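Local coordinates for nickel-dependent hydrogenase large subunit (Allochromatium vinosum, PDB 3MYR), which forms the large subunit of a membrane-bound [NiFe] hydrogenase, which carries the nickel-iron centre and oxidises molecular hydrogen, passing the electrons to an acceptor, at residues S331-S336 and G348-E353; N280-G285 and H314-E319. All coordinates share one frame; numbering follows the deposited sequence.

In the fold
Contact 1 (331-336 with 348-353) and contact 2 (280-285 with 314-319) follow one another along the chain, contact 2 closing before contact 1 opens. Their centres lie about 25 Å apart and their nearest atoms about 11 Å, so they do not touch. Contact 2 is the deeper: its Tyr284 side chain is about 9 Å from the nickel-iron centre and about 11 Å from the magnesium ion. Contact 1, farther from the centre of the chain, approaches the magnesium instead, with the side chain of Thr350 about 5 Å from the ion and that of Tyr333 about 14 Å from the nickel-iron centre. Polar bonds hold contact 1; contact 2 is apolar packing.

Contact 1 of 2, residues S331-S336 and G348-E353; sequences SWYEYS and GQTNLE
Trp332 opens the pairing: its carbonyl O accepts a nearly straight bond from Glu353 N (2.8 Å), the N-H arriving from above the carbonyl plane. Trp332 centres an inverse gamma turn, after which the backbone of Tyr333 forms a single beta bridge with Leu352. The Tyr333 ring lies alongside Leu352, CE2 meeting CD2 at 3.5 Å, and also brushes the methyl of Thr350; an aromatic suits this place because its flank is apolar while its OH reaches Trp375 O. At Glu334 the backbone does the binding, N donating to Asn351 O (3.0 Å) in the carbonyl plane, while Glu334 O receives Asn351 ND2 and a water that also accepts from Asn351 N. The Glu334 and Glu353 side chains run alongside, OE2 of Glu334 meeting CG of Glu353 at 3.4 Å, while the two like-charged groups stay apart; Asn339 ND2 takes Glu334 OE1, and Arg356 N takes Glu353 OE2. Tyr335 turns its ring edge to Gln349 O, with CE1 3.5 Å away, and a second water links its OH to Gln349 N. Ser336 meets both ends of the Gln349 amide: its N donates to OE1 (2.9 Å, 173°), and its OG accepts from NE2 (2.9 Å). The glutamine reaches that far because its chain is extended beyond CG (chi2 179°). With an alanine here, Ser336 N and OG would probably lose both amide partners and the end of the 331-336 segment would be freer to move. Both segments belong to the long loop between strands 324-327 and 378-381; Thr350 OG1 hydrogen-bonds to OE1 of Glu42, a ligand of the magnesium ion, and Leu352 packs on Phe85 of the small subunit.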
ATOM      1  N   SER B 331      23.945   1.299   1.467  1.00 24.96           N
ATOM      2  CA  SER B 331      22.789   2.084   1.019  1.00 26.24           C
ATOM      3  C   SER B 331      23.321   3.358   0.383  1.00 25.78           C
ATOM      4  O   SER B 331      24.418   3.820   0.719  1.00 27.01           O
ATOM      5  CB  SER B 331      21.891   2.459   2.208  1.00 24.38           C
ATOM      6  OG  SER B 331      21.553   1.273   2.946  1.00 27.85           O
ATOM      7  N   TRP B 332      22.521   3.938  -0.514  1.00 26.07           N
ATOM      8  CA  TRP B 332      22.923   5.111  -1.277  1.00 25.12           C
ATOM      9  C   TRP B 332      22.690   6.434  -0.554  1.00 26.45           C
ATOM     10  O   TRP B 332      21.957   7.302  -1.058  1.00 28.83           O
ATOM     11  CB  TRP B 332      22.216   5.049  -2.617  1.00 22.84           C
ATOM     12  CG  TRP B 332      22.738   3.931  -3.462  1.00 25.49           C
ATOM     13  CD1 TRP B 332      24.053   3.617  -3.676  1.00 22.21           C
ATOM     14  CD2 TRP B 332      21.973   3.029  -4.283  1.00 22.74           C
ATOM     15  NE1 TRP B 332      24.162   2.566  -4.559  1.00 22.65           N
ATOM     16  CE2 TRP B 332      22.906   2.175  -4.947  1.00 23.51           C
ATOM     17  CE3 TRP B 332      20.604   2.911  -4.578  1.00 20.46           C
ATOM     18  CZ2 TRP B 332      22.509   1.164  -5.873  1.00 24.94           C
ATOM     19  CZ3 TRP B 332      20.186   1.878  -5.494  1.00 24.29           C
ATOM     20  CH2 TRP B 332      21.149   1.036  -6.133  1.00 27.19           C
ATOM     21  N   TYR B 333      23.313   6.587   0.621  1.00 25.84           N
ATOM     22  CA  TYR B 333      23.099   7.711   1.502  1.00 26.09           C
ATOM     23  C   TYR B 333      24.471   8.136   2.059  1.00 28.94           C
ATOM     24  O   TYR B 333      25.469   7.331   2.109  1.00 27.84           O
ATOM     25  CB  TYR B 333      22.173   7.357   2.690  1.00 25.39           C
ATOM     26  CG  TYR B 333      20.742   7.079   2.258  1.00 25.08           C
ATOM     27  CD1 TYR B 333      20.316   5.754   2.001  1.00 21.70           C
ATOM     28  CD2 TYR B 333      19.844   8.133   2.028  1.00 23.04           C
ATOM     29  CE1 TYR B 333      19.031   5.489   1.547  1.00 24.20           C
ATOM     30  CE2 TYR B 333      18.553   7.880   1.561  1.00 23.04           C
ATOM     31  CZ  TYR B 333      18.163   6.554   1.291  1.00 21.90           C
ATOM     32  OH  TYR B 333      16.867   6.255   0.867  1.00 22.32           O
ATOM     33  N   GLU B 334      24.502   9.384   2.495  1.00 27.44           N
ATOM     34  CA  GLU B 334      25.675   9.921   3.185  1.00 31.64           C
ATOM     35  C   GLU B 334      25.262  10.351   4.621  1.00 30.75           C
ATOM     36  O   GLU B 334      24.231  11.004   4.825  1.00 29.96           O
ATOM     37  CB  GLU B 334      26.177  11.110   2.353  1.00 30.91           C
ATOM     38  CG  GLU B 334      27.608  11.498   2.541  1.00 48.66           C
ATOM     39  CD  GLU B 334      28.588  10.542   1.848  1.00 58.68           C
ATOM     40  OE1 GLU B 334      29.600  10.208   2.486  1.00 63.87           O
ATOM     41  OE2 GLU B 334      28.372  10.148   0.673  1.00 62.04           O
ATOM     42  N   TYR B 335      26.030   9.922   5.617  1.00 30.95           N
ATOM     43  CA  TYR B 335      25.842  10.357   6.995  1.00 32.57           C
ATOM     44  C   TYR B 335      27.016  11.278   7.345  1.00 33.32           C
ATOM     45  O   TYR B 335      28.176  10.904   7.197  1.00 33.39           O
ATOM     46  CB  TYR B 335      25.888   9.160   7.972  1.00 32.06           C
ATOM     47  CG  TYR B 335      24.635   8.331   8.134  1.00 30.92           C
ATOM     48  CD1 TYR B 335      23.427   8.678   7.491  1.00 27.52           C
ATOM     49  CD2 TYR B 335      24.655   7.166   8.930  1.00 29.98           C
ATOM     50  CE1 TYR B 335      22.279   7.892   7.648  1.00 26.83           C
ATOM     51  CE2 TYR B 335      23.503   6.390   9.101  1.00 24.38           C
ATOM     52  CZ  TYR B 335      22.324   6.783   8.466  1.00 29.07           C
ATOM     53  OH  TYR B 335      21.197   6.068   8.675  1.00 28.07           O
ATOM     54  N   SER B 336      26.711  12.444   7.897  1.00 35.27           N
ATOM     55  CA  SER B 336      27.736  13.378   8.352  1.00 35.51           C
ATOM     56  C   SER B 336      28.536  12.800   9.501  1.00 36.25           C
ATOM     57  O   SER B 336      29.654  13.214   9.711  1.00 36.23           O
ATOM     58  CB  SER B 336      27.085  14.708   8.775  1.00 37.20           C
ATOM     59  OG  SER B 336      26.321  14.485   9.919  1.00 35.84           O
ATOM     60  N   GLY B 348      18.153  10.776  12.678  1.00 25.27           N
ATOM     61  CA  GLY B 348      18.274  10.172  11.333  1.00 25.36           C
ATOM     62  C   GLY B 348      18.690  11.225  10.351  1.00 24.40           C
ATOM     63  O   GLY B 348      18.411  12.403  10.558  1.00 22.26           O
ATOM     64  N   GLN B 349      19.259  10.796   9.229  1.00 24.89           N
ATOM     65  CA  GLN B 349      19.640  11.751   8.178  1.00 25.69           C
ATOM     66  C   GLN B 349      19.307  11.092   6.861  1.00 25.82           C
ATOM     67  O   GLN B 349      19.485   9.853   6.742  1.00 25.61           O
ATOM     68  CB  GLN B 349      21.171  12.005   8.193  1.00 26.05           C
ATOM     69  CG  GLN B 349      21.695  12.711   9.426  1.00 27.80           C
ATOM     70  CD  GLN B 349      23.231  12.892   9.363  1.00 29.28           C
ATOM     71  OE1 GLN B 349      23.834  12.965   8.279  1.00 26.47           O
ATOM     72  NE2 GLN B 349      23.853  13.001  10.530  1.00 31.80           N
ATOM     73  N   THR B 350      18.848  11.900   5.892  1.00 24.21           N
ATOM     74  CA  THR B 350      18.397  11.370   4.597  1.00 26.81           C
ATOM     75  C   THR B 350      19.045  12.263   3.528  1.00 28.24           C
ATOM     76  O   THR B 350      18.441  13.249   3.075  1.00 25.18           O
ATOM     77  CB  THR B 350      16.826  11.306   4.492  1.00 26.07           C
ATOM     78  OG1 THR B 350      16.319  10.527   5.592  1.00 27.07           O
ATOM     79  CG2 THR B 350      16.401  10.601   3.218  1.00 24.27           C
ATOM     80  N   ASN B 351      20.338  12.013   3.290  1.00 26.54           N
ATOM     81  CA  ASN B 351      21.092  12.765   2.287  1.00 28.85           C
ATOM     82  C   ASN B 351      21.376  11.784   1.135  1.00 27.66           C
ATOM     83  O   ASN B 351      22.152  10.849   1.307  1.00 28.34           O
ATOM     84  CB  ASN B 351      22.441  13.271   2.853  1.00 28.94           C
ATOM     85  CG  ASN B 351      22.269  14.101   4.151  1.00 32.66           C
ATOM     86  OD1 ASN B 351      21.526  15.071   4.165  1.00 36.55           O
ATOM     87  ND2 ASN B 351      22.929  13.700   5.221  1.00 34.17           N
ATOM     88  N   LEU B 352      20.721  11.972   0.005  1.00 26.38           N
ATOM     89  CA  LEU B 352      20.757  10.971  -1.094  1.00 27.33           C
ATOM     90  C   LEU B 352      22.124  10.999  -1.774  1.00 29.19           C
ATOM     91  O   LEU B 352      22.567  12.057  -2.165  1.00 29.87           O
ATOM     92  CB  LEU B 352      19.685  11.271  -2.159  1.00 26.41           C
ATOM     93  CG  LEU B 352      18.237  11.522  -1.693  1.00 26.87           C
ATOM     94  CD1 LEU B 352      17.253  11.510  -2.899  1.00 24.01           C
ATOM     95  CD2 LEU B 352      17.839  10.422  -0.758  1.00 23.86           C
ATOM     96  N   GLU B 353      22.773   9.851  -1.942  1.00 27.42           N
ATOM     97  CA  GLU B 353      24.088   9.842  -2.585  1.00 30.26           C
ATOM     98  C   GLU B 353      24.288   8.562  -3.412  1.00 29.67           C
ATOM     99  O   GLU B 353      24.720   7.548  -2.913  1.00 31.07           O
ATOM    100  CB  GLU B 353      25.215  10.026  -1.567  1.00 29.80           C
ATOM    101  CG  GLU B 353      26.607  10.212  -2.244  1.00 33.05           C
ATOM    102  CD  GLU B 353      26.628  11.248  -3.398  1.00 37.99           C
ATOM    103  OE1 GLU B 353      26.334  12.403  -3.078  1.00 43.14           O
ATOM    104  OE2 GLU B 353      26.967  10.954  -4.603  1.00 33.28           O
TER
HETATM  105  O   HOH W   1      21.658   9.936   4.840  1.00 15.25           O
HETATM  106  O   HOH W   2      19.020   7.811   9.307  1.00 10.43           O

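Contact 2 of 2, residues N280-G285 and H314-E319; sequences NFLCYG and HEVDLE
Val316 points its branched side chain at the 280-285 segment, where CG2 rests 3.7 Å from Leu282 CD1. The two aliphatic groups cross at a slant, and CG1, anti to the backbone N (chi1 177°), is turned toward the Tyr284 ring, 4.3 Å from Tyr284 CD1. A beta-branched valine fits because its two methyls can serve two neighbours at once. Leu282 belongs to strand 281-288, which pairs antiparallel with 300-305 in a two-stranded sheet; the 314-319 loop returns across this hairpin, and Val316 also touches Arg302 and Ala304 of the second strand. Asp317, next along, faces solvent and forms an Asx turn, its OD2 accepting from Glu319 N (2.9 Å) from above the carboxylate plane. Leu318, inside this turn, points toward the 280-285 segment. There CD2 sits over the centre of the Tyr284 ring, 3.6 Å from the centroid and 10° off the ring normal, a CH-pi contact. The flat ring gives the methyl a broad surface, with all six ring carbons within about 4.1 Å of it. Ile482 of strand 476-485 touches both Tyr284 and Leu318, and the Leu318 carbonyl accepts a bond from Trp493 NE1.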
ATOM      1  N   ASN B 280      14.922 -13.863  14.337  1.00 24.27           N
ATOM      2  CA  ASN B 280      14.630 -12.729  15.259  1.00 25.88           C
ATOM      3  C   ASN B 280      13.420 -11.970  14.720  1.00 26.91           C
ATOM      4  O   ASN B 280      13.339 -11.769  13.517  1.00 25.25           O
ATOM      5  CB  ASN B 280      15.808 -11.766  15.281  1.00 25.70           C
ATOM      6  CG  ASN B 280      17.130 -12.486  15.582  1.00 29.19           C
ATOM      7  OD1 ASN B 280      17.168 -13.426  16.398  1.00 28.12           O
ATOM      8  ND2 ASN B 280      18.197 -12.046  14.954  1.00 26.43           N
ATOM      9  N   PHE B 281      12.499 -11.553  15.594  1.00 26.32           N
ATOM     10  CA  PHE B 281      11.232 -10.937  15.171  1.00 27.55           C
ATOM     11  C   PHE B 281      10.949  -9.735  16.044  1.00 27.64           C
ATOM     12  O   PHE B 281      11.215  -9.775  17.213  1.00 30.11           O
ATOM     13  CB  PHE B 281      10.086 -11.947  15.254  1.00 23.48           C
ATOM     14  CG  PHE B 281      10.330 -13.116  14.397  1.00 24.19           C
ATOM     15  CD1 PHE B 281      11.140 -14.164  14.861  1.00 24.27           C
ATOM     16  CD2 PHE B 281       9.836 -13.147  13.071  1.00 24.01           C
ATOM     17  CE1 PHE B 281      11.458 -15.288  14.007  1.00 20.71           C
ATOM     18  CE2 PHE B 281      10.126 -14.241  12.230  1.00 30.76           C
ATOM     19  CZ  PHE B 281      11.001 -15.274  12.683  1.00 23.21           C
ATOM     20  N   LEU B 282      10.400  -8.674  15.472  1.00 28.06           N
ATOM     21  CA  LEU B 282      10.174  -7.484  16.236  1.00 25.83           C
ATOM     22  C   LEU B 282       8.731  -6.980  16.025  1.00 27.24           C
ATOM     23  O   LEU B 282       8.263  -6.870  14.868  1.00 23.05           O
ATOM     24  CB  LEU B 282      11.212  -6.435  15.794  1.00 25.87           C
ATOM     25  CG  LEU B 282      11.029  -4.983  16.221  1.00 25.60           C
ATOM     26  CD1 LEU B 282      11.392  -4.885  17.716  1.00 26.91           C
ATOM     27  CD2 LEU B 282      11.915  -4.082  15.383  1.00 20.96           C
ATOM     28  N   CYS B 283       8.082  -6.610  17.149  1.00 27.37           N
ATOM     29  CA  CYS B 283       6.779  -5.954  17.156  1.00 27.90           C
ATOM     30  C   CYS B 283       6.803  -4.721  18.040  1.00 28.11           C
ATOM     31  O   CYS B 283       7.263  -4.798  19.167  1.00 27.28           O
ATOM     32  CB  CYS B 283       5.702  -6.874  17.736  1.00 27.49           C
ATOM     33  SG  CYS B 283       5.490  -8.370  16.770  1.00 31.37           S
ATOM     34  N   TYR B 284       6.190  -3.641  17.573  1.00 26.49           N
ATOM     35  CA  TYR B 284       5.895  -2.526  18.456  1.00 25.51           C
ATOM     36  C   TYR B 284       4.551  -2.714  19.145  1.00 27.64           C
ATOM     37  O   TYR B 284       4.283  -2.029  20.157  1.00 27.47           O
ATOM     38  CB  TYR B 284       5.910  -1.209  17.695  1.00 23.72           C
ATOM     39  CG  TYR B 284       7.177  -0.884  16.935  1.00 20.44           C
ATOM     40  CD1 TYR B 284       8.428  -1.399  17.340  1.00 18.22           C
ATOM     41  CD2 TYR B 284       7.144   0.055  15.861  1.00 18.62           C
ATOM     42  CE1 TYR B 284       9.618  -1.034  16.648  1.00 22.03           C
ATOM     43  CE2 TYR B 284       8.367   0.426  15.134  1.00 20.20           C
ATOM     44  CZ  TYR B 284       9.568  -0.175  15.517  1.00 20.52           C
ATOM     45  OH  TYR B 284      10.712   0.168  14.807  1.00 21.27           O
ATOM     46  N   GLY B 285       3.683  -3.573  18.588  1.00 25.16           N
ATOM     47  CA  GLY B 285       2.348  -3.769  19.160  1.00 23.52           C
ATOM     48  C   GLY B 285       1.359  -2.679  18.710  1.00 26.01           C
ATOM     49  O   GLY B 285       1.757  -1.642  18.144  1.00 23.67           O
ATOM     50  N   HIS B 314      11.742 -10.153  24.703  1.00 33.42           N
ATOM     51  CA  HIS B 314      12.596  -9.019  25.110  1.00 32.23           C
ATOM     52  C   HIS B 314      11.829  -7.706  24.952  1.00 33.17           C
ATOM     53  O   HIS B 314      11.026  -7.553  24.036  1.00 32.56           O
ATOM     54  CB  HIS B 314      13.828  -8.988  24.250  1.00 32.89           C
ATOM     55  CG  HIS B 314      14.637 -10.245  24.320  1.00 34.48           C
ATOM     56  ND1 HIS B 314      15.670 -10.413  25.219  1.00 41.50           N
ATOM     57  CD2 HIS B 314      14.522 -11.419  23.657  1.00 40.92           C
ATOM     58  CE1 HIS B 314      16.199 -11.614  25.069  1.00 42.88           C
ATOM     59  NE2 HIS B 314      15.519 -12.251  24.131  1.00 47.31           N
ATOM     60  N   GLU B 315      12.046  -6.776  25.858  1.00 32.73           N
ATOM     61  CA  GLU B 315      11.374  -5.479  25.817  1.00 34.05           C
ATOM     62  C   GLU B 315      11.957  -4.593  24.733  1.00 32.04           C
ATOM     63  O   GLU B 315      13.147  -4.636  24.464  1.00 32.56           O
ATOM     64  CB  GLU B 315      11.535  -4.754  27.168  1.00 34.44           C
ATOM     65  CG  GLU B 315      10.890  -5.532  28.271  1.00 44.89           C
ATOM     66  CD  GLU B 315      10.965  -4.834  29.644  1.00 59.65           C
ATOM     67  OE1 GLU B 315      11.972  -4.137  29.961  1.00 62.34           O
ATOM     68  OE2 GLU B 315      10.002  -5.020  30.408  1.00 62.47           O
ATOM     69  N   VAL B 316      11.110  -3.716  24.200  1.00 32.19           N
ATOM     70  CA  VAL B 316      11.441  -2.832  23.127  1.00 29.91           C
ATOM     71  C   VAL B 316      11.266  -1.429  23.653  1.00 30.98           C
ATOM     72  O   VAL B 316      10.249  -1.113  24.265  1.00 29.28           O
ATOM     73  CB  VAL B 316      10.546  -3.118  21.889  1.00 29.41           C
ATOM     74  CG1 VAL B 316      10.852  -2.106  20.768  1.00 27.92           C
ATOM     75  CG2 VAL B 316      10.845  -4.558  21.362  1.00 27.01           C
ATOM     76  N   ASP B 317      12.292  -0.611  23.425  1.00 30.93           N
ATOM     77  CA  ASP B 317      12.300   0.801  23.766  1.00 31.14           C
ATOM     78  C   ASP B 317      12.564   1.616  22.461  1.00 32.07           C
ATOM     79  O   ASP B 317      13.659   1.527  21.805  1.00 30.50           O
ATOM     80  CB  ASP B 317      13.406   1.011  24.829  1.00 32.87           C
ATOM     81  CG  ASP B 317      13.515   2.484  25.334  1.00 36.78           C
ATOM     82  OD1 ASP B 317      14.299   2.705  26.293  1.00 44.29           O
ATOM     83  OD2 ASP B 317      12.935   3.425  24.720  1.00 37.27           O
ATOM     84  N   LEU B 318      11.523   2.335  22.051  1.00 30.26           N
ATOM     85  CA  LEU B 318      11.541   3.165  20.846  1.00 30.16           C
ATOM     86  C   LEU B 318      12.434   4.395  20.915  1.00 31.11           C
ATOM     87  O   LEU B 318      12.759   5.039  19.886  1.00 29.35           O
ATOM     88  CB  LEU B 318      10.102   3.516  20.459  1.00 29.24           C
ATOM     89  CG  LEU B 318       9.567   2.142  20.067  1.00 35.02           C
ATOM     90  CD1 LEU B 318       8.287   1.869  20.763  1.00 38.22           C
ATOM     91  CD2 LEU B 318       9.480   2.031  18.559  1.00 33.67           C
ATOM     92  N   GLU B 319      12.885   4.709  22.119  1.00 30.71           N
ATOM     93  CA  GLU B 319      13.644   5.927  22.284  1.00 34.05           C
ATOM     94  C   GLU B 319      15.108   5.795  22.682  1.00 34.85           C
ATOM     95  O   GLU B 319      15.818   6.780  22.625  1.00 36.27           O
ATOM     96  CB  GLU B 319      12.937   6.853  23.243  1.00 32.93           C
ATOM     97  CG  GLU B 319      11.510   7.108  22.701  1.00 39.83           C
ATOM     98  CD  GLU B 319      10.857   8.259  23.349  1.00 47.83           C
ATOM     99  OE1 GLU B 319      10.702   9.343  22.727  1.00 48.19           O
ATOM    100  OE2 GLU B 319      10.531   8.078  24.528  1.00 56.28           O
TER